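Local atomic coordinates of beta-glucanase (Bacteroides thetaiotaomicron, PDB entry 6EUG), a protein that probably hydrolyses beta-1,3-linked galactans of arabinogalactan through its glycoside hydrolase family 43 domain, the part of the longer protein present here. Residues L93-E98 with C107-P112; G100-K105 with L129-Q134. All blocks are in the same frame, centred on the assembly; numbering follows the deposited sequence.

Contact 1: L93-E98 with C107-P112; sequences LAVSEE and CIMERP. With GIM (glucoimidazole), chain B.
Met109 reaches out from near the start of strand 108-117 and is met by Leu93 and Val95 of 93-98, with no hydrogen bond between the two segments. In the one of its two deposited conformers described here, its CG stands anti to the carbonyl carbon (chi1 -66°), and the chain runs straight to SD before bending at chi3 (132°). In this conformer the bend carries the methyl to Leu93, where Met109 CE lies 4.0 Å from Leu93 CD2; the two side chains cross at about a right angle. The sulfur is left to the valine: Val95 CG1 approaches Met109 SD to 3.9 Å. The same branch, CG1, also faces the thiol of Cys107, 4.3 Å from Cys107 SG, and is thus shared by two sulfur atoms. Next to this apolar patch Ser96 closes an ST turn, its OG accepting from the backbone N of Glu98.

Farther along the strand, Glu110 and Arg111 grip the glucoimidazole. Glu110 OE1 accepts from both O4, at 2.6 Å, and O3 of the ligand, the latter bond being longer, while Tyr136 holds the other carboxylate oxygen. From its extended chain, Arg111 offers NH2 to ligand O2 at 3.2 Å; its NE makes a weak bond to O3 at 3.0 Å, bent to 131°. O3 therefore has partners on both residues, which together fix this side of the sugar-like ring. Asp214 and Gln320 bind the ligand as well.

Around the apolar end, Ile75 of strand 74-80 and Ile103 of the intervening loop also touch Met109, and Leu93 rests on Met125 and Leu127 of strand 122-130. The contact so joins the corner at Leu93, at the end of strand 87-94, the outermost strand of one four-stranded antiparallel sheet, to strand 108-117, which begins the next.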
loop_
_atom_site.group_PDB
_atom_site.type_symbol
_atom_site.label_atom_id
_atom_site.label_comp_id
_atom_site.label_asym_id
_atom_site.label_seq_id
_atom_site.Cartn_x
_atom_site.Cartn_y
_atom_site.Cartn_z
ATOM N N LEU A 93 11.286 -9.454 8.191
ATOM C CA LEU A 93 11.118 -10.530 7.170
ATOM C C LEU A 93 12.315 -10.465 6.237
ATOM O O LEU A 93 12.441 -9.538 5.422
ATOM C CB LEU A 93 9.841 -10.405 6.337
ATOM C CG LEU A 93 9.611 -11.518 5.274
ATOM C CD1 LEU A 93 9.346 -12.895 5.873
ATOM C CD2 LEU A 93 8.434 -11.129 4.382
ATOM N N ALA A 94 13.192 -11.456 6.384
ATOM C CA ALA A 94 14.432 -11.539 5.605
ATOM C C ALA A 94 14.259 -12.244 4.254
ATOM O O ALA A 94 13.505 -13.226 4.135
ATOM C CB ALA A 94 15.464 -12.306 6.422
ATOM N N VAL A 95 15.039 -11.820 3.256
ATOM C CA VAL A 95 15.170 -12.625 2.038
ATOM C C VAL A 95 15.724 -13.997 2.404
ATOM O O VAL A 95 16.497 -14.122 3.345
ATOM C CB VAL A 95 16.077 -11.956 0.967
ATOM C CG1 VAL A 95 15.426 -10.683 0.416
ATOM C CG2 VAL A 95 17.461 -11.618 1.488
ATOM N N SER A 96 15.354 -15.014 1.628
ATOM C CA SER A 96 15.738 -16.427 1.871
ATOM C C SER A 96 17.099 -16.786 1.248
ATOM O O SER A 96 17.457 -16.292 0.166
ATOM C CB SER A 96 14.665 -17.344 1.272
ATOM O OG SER A 96 14.930 -18.718 1.505
ATOM N N GLU A 97 17.826 -17.679 1.924
ATOM C CA GLU A 97 19.061 -18.241 1.383
ATOM C C GLU A 97 18.800 -19.549 0.571
ATOM O O GLU A 97 19.740 -20.175 0.105
ATOM C CB GLU A 97 20.069 -18.509 2.525
ATOM C CG GLU A 97 20.446 -17.263 3.342
ATOM C CD GLU A 97 21.324 -17.545 4.548
ATOM O OE1 GLU A 97 22.299 -18.296 4.386
ATOM O OE2 GLU A 97 21.074 -16.976 5.644
ATOM N N GLU A 98 17.553 -19.976 0.438
ATOM C CA GLU A 98 17.213 -21.196 -0.322
ATOM C C GLU A 98 17.033 -20.954 -1.831
ATOM O O GLU A 98 16.186 -20.129 -2.245
ATOM C CB GLU A 98 15.935 -21.789 0.264
ATOM C CG GLU A 98 16.072 -22.144 1.732
ATOM C CD GLU A 98 14.977 -23.072 2.215
ATOM O OE1 GLU A 98 15.323 -24.051 2.932
ATOM O OE2 GLU A 98 13.786 -22.836 1.868
ATOM N N CYS A 107 14.914 -11.199 -5.133
ATOM C CA CYS A 107 13.489 -10.810 -5.299
ATOM C C CYS A 107 13.226 -9.340 -4.893
ATOM O O CYS A 107 13.993 -8.724 -4.138
ATOM C CB CYS A 107 12.582 -11.773 -4.521
ATOM S SG CYS A 107 12.538 -11.456 -2.738
ATOM N N ILE A 108 12.134 -8.762 -5.409
ATOM C CA ILE A 108 11.695 -7.415 -5.003
ATOM C C ILE A 108 10.621 -7.561 -3.913
ATOM O O ILE A 108 9.680 -8.339 -4.084
ATOM C CB ILE A 108 11.126 -6.654 -6.228
ATOM C CG1 ILE A 108 12.262 -6.286 -7.205
ATOM C CG2 ILE A 108 10.307 -5.434 -5.865
ATOM C CD1 ILE A 108 11.740 -5.868 -8.566
ATOM N N MET A 109 10.792 -6.829 -2.817
ATOM C CA MET A 109 9.857 -6.799 -1.702
ATOM C C MET A 109 9.528 -5.330 -1.427
ATOM O O MET A 109 10.413 -4.571 -1.005
ATOM C CB MET A 109 10.530 -7.432 -0.484
ATOM C CG MET A 109 10.831 -8.919 -0.643
ATOM S SD MET A 109 11.758 -9.456 0.789
ATOM C CE MET A 109 10.918 -10.943 1.309
ATOM N N GLU A 110 8.270 -4.935 -1.690
ATOM C CA GLU A 110 7.798 -3.537 -1.559
ATOM C C GLU A 110 6.498 -3.361 -0.759
ATOM O O GLU A 110 5.663 -4.276 -0.662
ATOM C CB GLU A 110 7.627 -2.872 -2.937
ATOM C CG GLU A 110 8.952 -2.690 -3.667
ATOM C CD GLU A 110 8.858 -2.073 -5.057
ATOM O OE1 GLU A 110 7.729 -1.789 -5.555
ATOM O OE2 GLU A 110 9.945 -1.907 -5.692
ATOM N N ARG A 111 6.398 -2.185 -0.150
ATOM C CA ARG A 111 5.178 -1.704 0.477
ATOM C C ARG A 111 4.589 -2.658 1.513
ATOM O O ARG A 111 3.385 -2.894 1.545
ATOM C CB ARG A 111 4.166 -1.239 -0.592
ATOM C CG ARG A 111 4.631 -0.027 -1.386
ATOM C CD ARG A 111 3.571 0.609 -2.300
ATOM N NE ARG A 111 4.167 1.715 -3.059
ATOM C CZ ARG A 111 4.378 2.954 -2.594
ATOM N NH1 ARG A 111 3.952 3.336 -1.403
ATOM N NH2 ARG A 111 4.986 3.872 -3.364
ATOM N N PRO A 112 5.438 -3.143 2.452
ATOM C CA PRO A 112 4.903 -4.024 3.480
ATOM C C PRO A 112 3.886 -3.364 4.405
ATOM O O PRO A 112 4.001 -2.160 4.703
ATOM C CB PRO A 112 6.151 -4.382 4.301
ATOM C CG PRO A 112 6.991 -3.123 4.204
ATOM C CD PRO A 112 6.802 -2.684 2.771
HETATM C C1 GIM B . 6.103 2.809 -8.262
HETATM C C2 GIM B . 5.642 2.310 -6.948
HETATM N N10 GIM B . 7.351 2.710 -8.754
HETATM C C3 GIM B . 6.859 2.007 -6.054
HETATM C C4 GIM B . 7.927 1.239 -6.888
HETATM C C5 GIM B . 8.498 2.141 -7.994
HETATM C C6 GIM B . 9.478 1.416 -8.914
HETATM C C7 GIM B . 6.072 3.693 -10.274
HETATM C C8 GIM B . 7.355 3.268 -9.994
HETATM N N1 GIM B . 5.314 3.403 -9.192
HETATM O O3 GIM B . 6.475 1.192 -4.936
HETATM O O2 GIM B . 4.638 3.226 -6.435
HETATM O O4 GIM B . 7.434 0.004 -7.468
HETATM O O6 GIM B . 8.797 0.448 -9.707
#

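Contact 2: G100-K105 with L129-Q134; sequences GHDIEK and LELKGQ
Leu129 and Ile103 form the close-packed side of this contact, their side chains crossing at about a right angle with Ile103 CG2 3.9 Å from Leu129 CD1. Leu129 stretches out with CG anti to the backbone N (chi1 179°), bringing both methyls against the turn 101-104, where Leu129 CD2 lies 3.7 Å from Asp102 O. Leu131 CD2 approaches the same carbonyl oxygen, and its side chain runs alongside that of Asp102. The turn is a type I beta turn, and His101 ND1 reinforces it by accepting from Ile103 N, which sits 18° out of the imidazole plane. The Asp102 carboxylate itself bonds to Ser158.

Toward solvent the contact loosens; with no direct hydrogen bond between the segments, waters bridge them. One water links Asp102 O and Lys132 N, accepting from the latter at 2.9 Å. The extended Lys132 chain lies across Glu104, with Lys132 CD 3.7 Å from Glu104 CD, but the charges stop short of a salt bridge: Glu104 OE2 and Lys132 NZ are 4.3 Å apart. A second water donates to Glu104 OE2 and to Lys105 O, at 2.8 Å from the latter, and has only a weak link to Lys132 NZ. Glu104 OE2 also accepts from Gly100 N, which comes from above the carboxylate plane.

The loop between strands 87-94 and 108-117 is thereby laid against the end of strand 122-130 and the type II turn 131-134, consistent with a blade-to-blade connection of a family 43 beta-propeller. Phe155 of strand 154-159 meets His101, Asp102 and Ile103, and Arg140 of strand 140-146 lies against Leu131.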
loop_
_atom_site.group_PDB
_atom_site.type_symbol
_atom_site.label_atom_id
_atom_site.label_comp_id
_atom_site.label_asym_id
_atom_site.label_seq_id
_atom_site.Cartn_x
_atom_site.Cartn_y
_atom_site.Cartn_z
ATOM N N GLY A 100 15.757 -21.004 -5.444
ATOM C CA GLY A 100 14.437 -21.086 -6.052
ATOM C C GLY A 100 13.237 -20.707 -5.198
ATOM O O GLY A 100 12.108 -20.819 -5.661
ATOM N N HIS A 101 13.471 -20.270 -3.965
ATOM C CA HIS A 101 12.387 -19.874 -3.022
ATOM C C HIS A 101 11.713 -18.587 -3.513
ATOM O O HIS A 101 12.380 -17.721 -4.115
ATOM C CB HIS A 101 12.951 -19.660 -1.622
ATOM C CG HIS A 101 11.914 -19.623 -0.544
ATOM N ND1 HIS A 101 11.250 -18.472 -0.184
ATOM C CD2 HIS A 101 11.440 -20.602 0.271
ATOM C CE1 HIS A 101 10.396 -18.745 0.790
ATOM N NE2 HIS A 101 10.504 -20.029 1.099
ATOM N N ASP A 102 10.421 -18.438 -3.237
ATOM C CA ASP A 102 9.675 -17.253 -3.697
ATOM C C ASP A 102 10.340 -15.955 -3.199
ATOM O O ASP A 102 10.362 -14.963 -3.934
ATOM C CB ASP A 102 8.194 -17.270 -3.206
ATOM C CG ASP A 102 7.276 -18.200 -4.015
ATOM O OD1 ASP A 102 7.749 -18.915 -4.949
ATOM O OD2 ASP A 102 6.035 -18.215 -3.687
ATOM N N ILE A 103 10.854 -15.940 -1.966
ATOM C CA ILE A 103 11.547 -14.733 -1.433
ATOM C C ILE A 103 13.077 -14.843 -1.372
ATOM O O ILE A 103 13.742 -14.193 -0.540
ATOM C CB ILE A 103 10.942 -14.219 -0.103
ATOM C CG1 ILE A 103 10.998 -15.249 1.023
ATOM C CG2 ILE A 103 9.502 -13.760 -0.341
ATOM C CD1 ILE A 103 10.814 -14.634 2.402
ATOM N N GLU A 104 13.649 -15.633 -2.276
ATOM C CA GLU A 104 15.107 -15.745 -2.376
ATOM C C GLU A 104 15.755 -14.391 -2.648
ATOM O O GLU A 104 15.157 -13.520 -3.335
ATOM C CB GLU A 104 15.511 -16.773 -3.434
ATOM C CG GLU A 104 15.257 -16.417 -4.877
ATOM C CD GLU A 104 15.674 -17.554 -5.792
ATOM O OE1 GLU A 104 14.816 -17.914 -6.636
ATOM O OE2 GLU A 104 16.823 -18.102 -5.612
ATOM N N LYS A 105 16.963 -14.207 -2.109
ATOM C CA LYS A 105 17.721 -12.968 -2.349
ATOM C C LYS A 105 17.785 -12.685 -3.860
ATOM O O LYS A 105 18.081 -13.593 -4.673
ATOM C CB LYS A 105 19.141 -13.031 -1.762
ATOM C CG LYS A 105 19.823 -11.671 -1.633
ATOM C CD LYS A 105 21.279 -11.790 -1.256
ATOM C CE LYS A 105 22.069 -10.568 -1.719
ATOM N NZ LYS A 105 22.224 -9.678 -0.566
ATOM N N LEU A 129 5.397 -8.630 -3.889
ATOM C CA LEU A 129 6.525 -9.467 -4.280
ATOM C C LEU A 129 6.655 -9.560 -5.805
ATOM O O LEU A 129 5.664 -9.781 -6.494
ATOM C CB LEU A 129 6.354 -10.895 -3.722
ATOM C CG LEU A 129 7.460 -11.920 -4.065
ATOM C CD1 LEU A 129 8.793 -11.555 -3.417
ATOM C CD2 LEU A 129 7.036 -13.310 -3.617
ATOM N N GLU A 130 7.890 -9.421 -6.321
ATOM C CA GLU A 130 8.236 -9.816 -7.670
ATOM C C GLU A 130 9.395 -10.832 -7.578
ATOM O O GLU A 130 10.402 -10.611 -6.875
ATOM C CB GLU A 130 8.644 -8.618 -8.539
ATOM C CG GLU A 130 7.620 -7.478 -8.634
ATOM C CD GLU A 130 6.384 -7.753 -9.473
ATOM O OE1 GLU A 130 6.374 -8.750 -10.236
ATOM O OE2 GLU A 130 5.423 -6.927 -9.418
ATOM N N LEU A 131 9.211 -11.959 -8.266
ATOM C CA LEU A 131 10.158 -13.062 -8.234
ATOM C C LEU A 131 11.506 -12.666 -8.854
ATOM O O LEU A 131 11.561 -11.864 -9.793
ATOM C CB LEU A 131 9.581 -14.292 -8.943
ATOM C CG LEU A 131 8.256 -14.880 -8.435
ATOM C CD1 LEU A 131 7.753 -16.003 -9.345
ATOM C CD2 LEU A 131 8.401 -15.385 -7.011
ATOM N N LYS A 132 12.577 -13.188 -8.266
ATOM C CA LYS A 132 13.947 -12.956 -8.735
ATOM C C LYS A 132 14.057 -13.165 -10.221
ATOM O O LYS A 132 13.597 -14.179 -10.755
ATOM C CB LYS A 132 14.919 -13.920 -8.004
ATOM C CG LYS A 132 16.369 -13.874 -8.498
ATOM C CD LYS A 132 17.300 -14.854 -7.790
ATOM C CE LYS A 132 18.742 -14.703 -8.309
ATOM N NZ LYS A 132 19.629 -15.786 -7.812
ATOM N N GLY A 133 14.660 -12.183 -10.879
ATOM C CA GLY A 133 14.995 -12.264 -12.293
ATOM C C GLY A 133 13.863 -12.020 -13.268
ATOM O O GLY A 133 14.082 -12.152 -14.479
ATOM N N GLN A 134 12.654 -11.712 -12.759
ATOM C CA GLN A 134 11.462 -11.553 -13.598
ATOM C C GLN A 134 10.958 -10.109 -13.722
ATOM O O GLN A 134 9.844 -9.874 -14.204
ATOM C CB GLN A 134 10.341 -12.525 -13.126
ATOM C CG GLN A 134 10.824 -13.968 -13.109
ATOM C CD GLN A 134 9.713 -15.002 -13.075
ATOM O OE1 GLN A 134 8.683 -14.863 -13.731
ATOM N NE2 GLN A 134 9.929 -16.066 -12.308
HETATM O O HOH W 1 12.162 -14.995 -6.028
HETATM O O HOH W 2 18.966 -16.213 -4.493
#

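In the fold
The two contacts alternate along the chain, in the order 93-98, 100-105, 107-112 and 129-134, with their centres 8 Å apart. The loop segment of contact 2 thus lies between the two segments of contact 1. They are tied directly by probable backbone hydrogen bonds, Ser96 N to Ile103 O and Ile108 N to Glu130 O, the second linking neighbouring strands 108-117 and 122-130 of one antiparallel sheet. Four four-stranded antiparallel sheets and a fifth, mixed sheet fit the five-bladed beta-propeller of family 43. Both contacts lie where its first blade passes into its second; contact 1 reaches the ligand pocket, while contact 2 lies farther from the chain's centre.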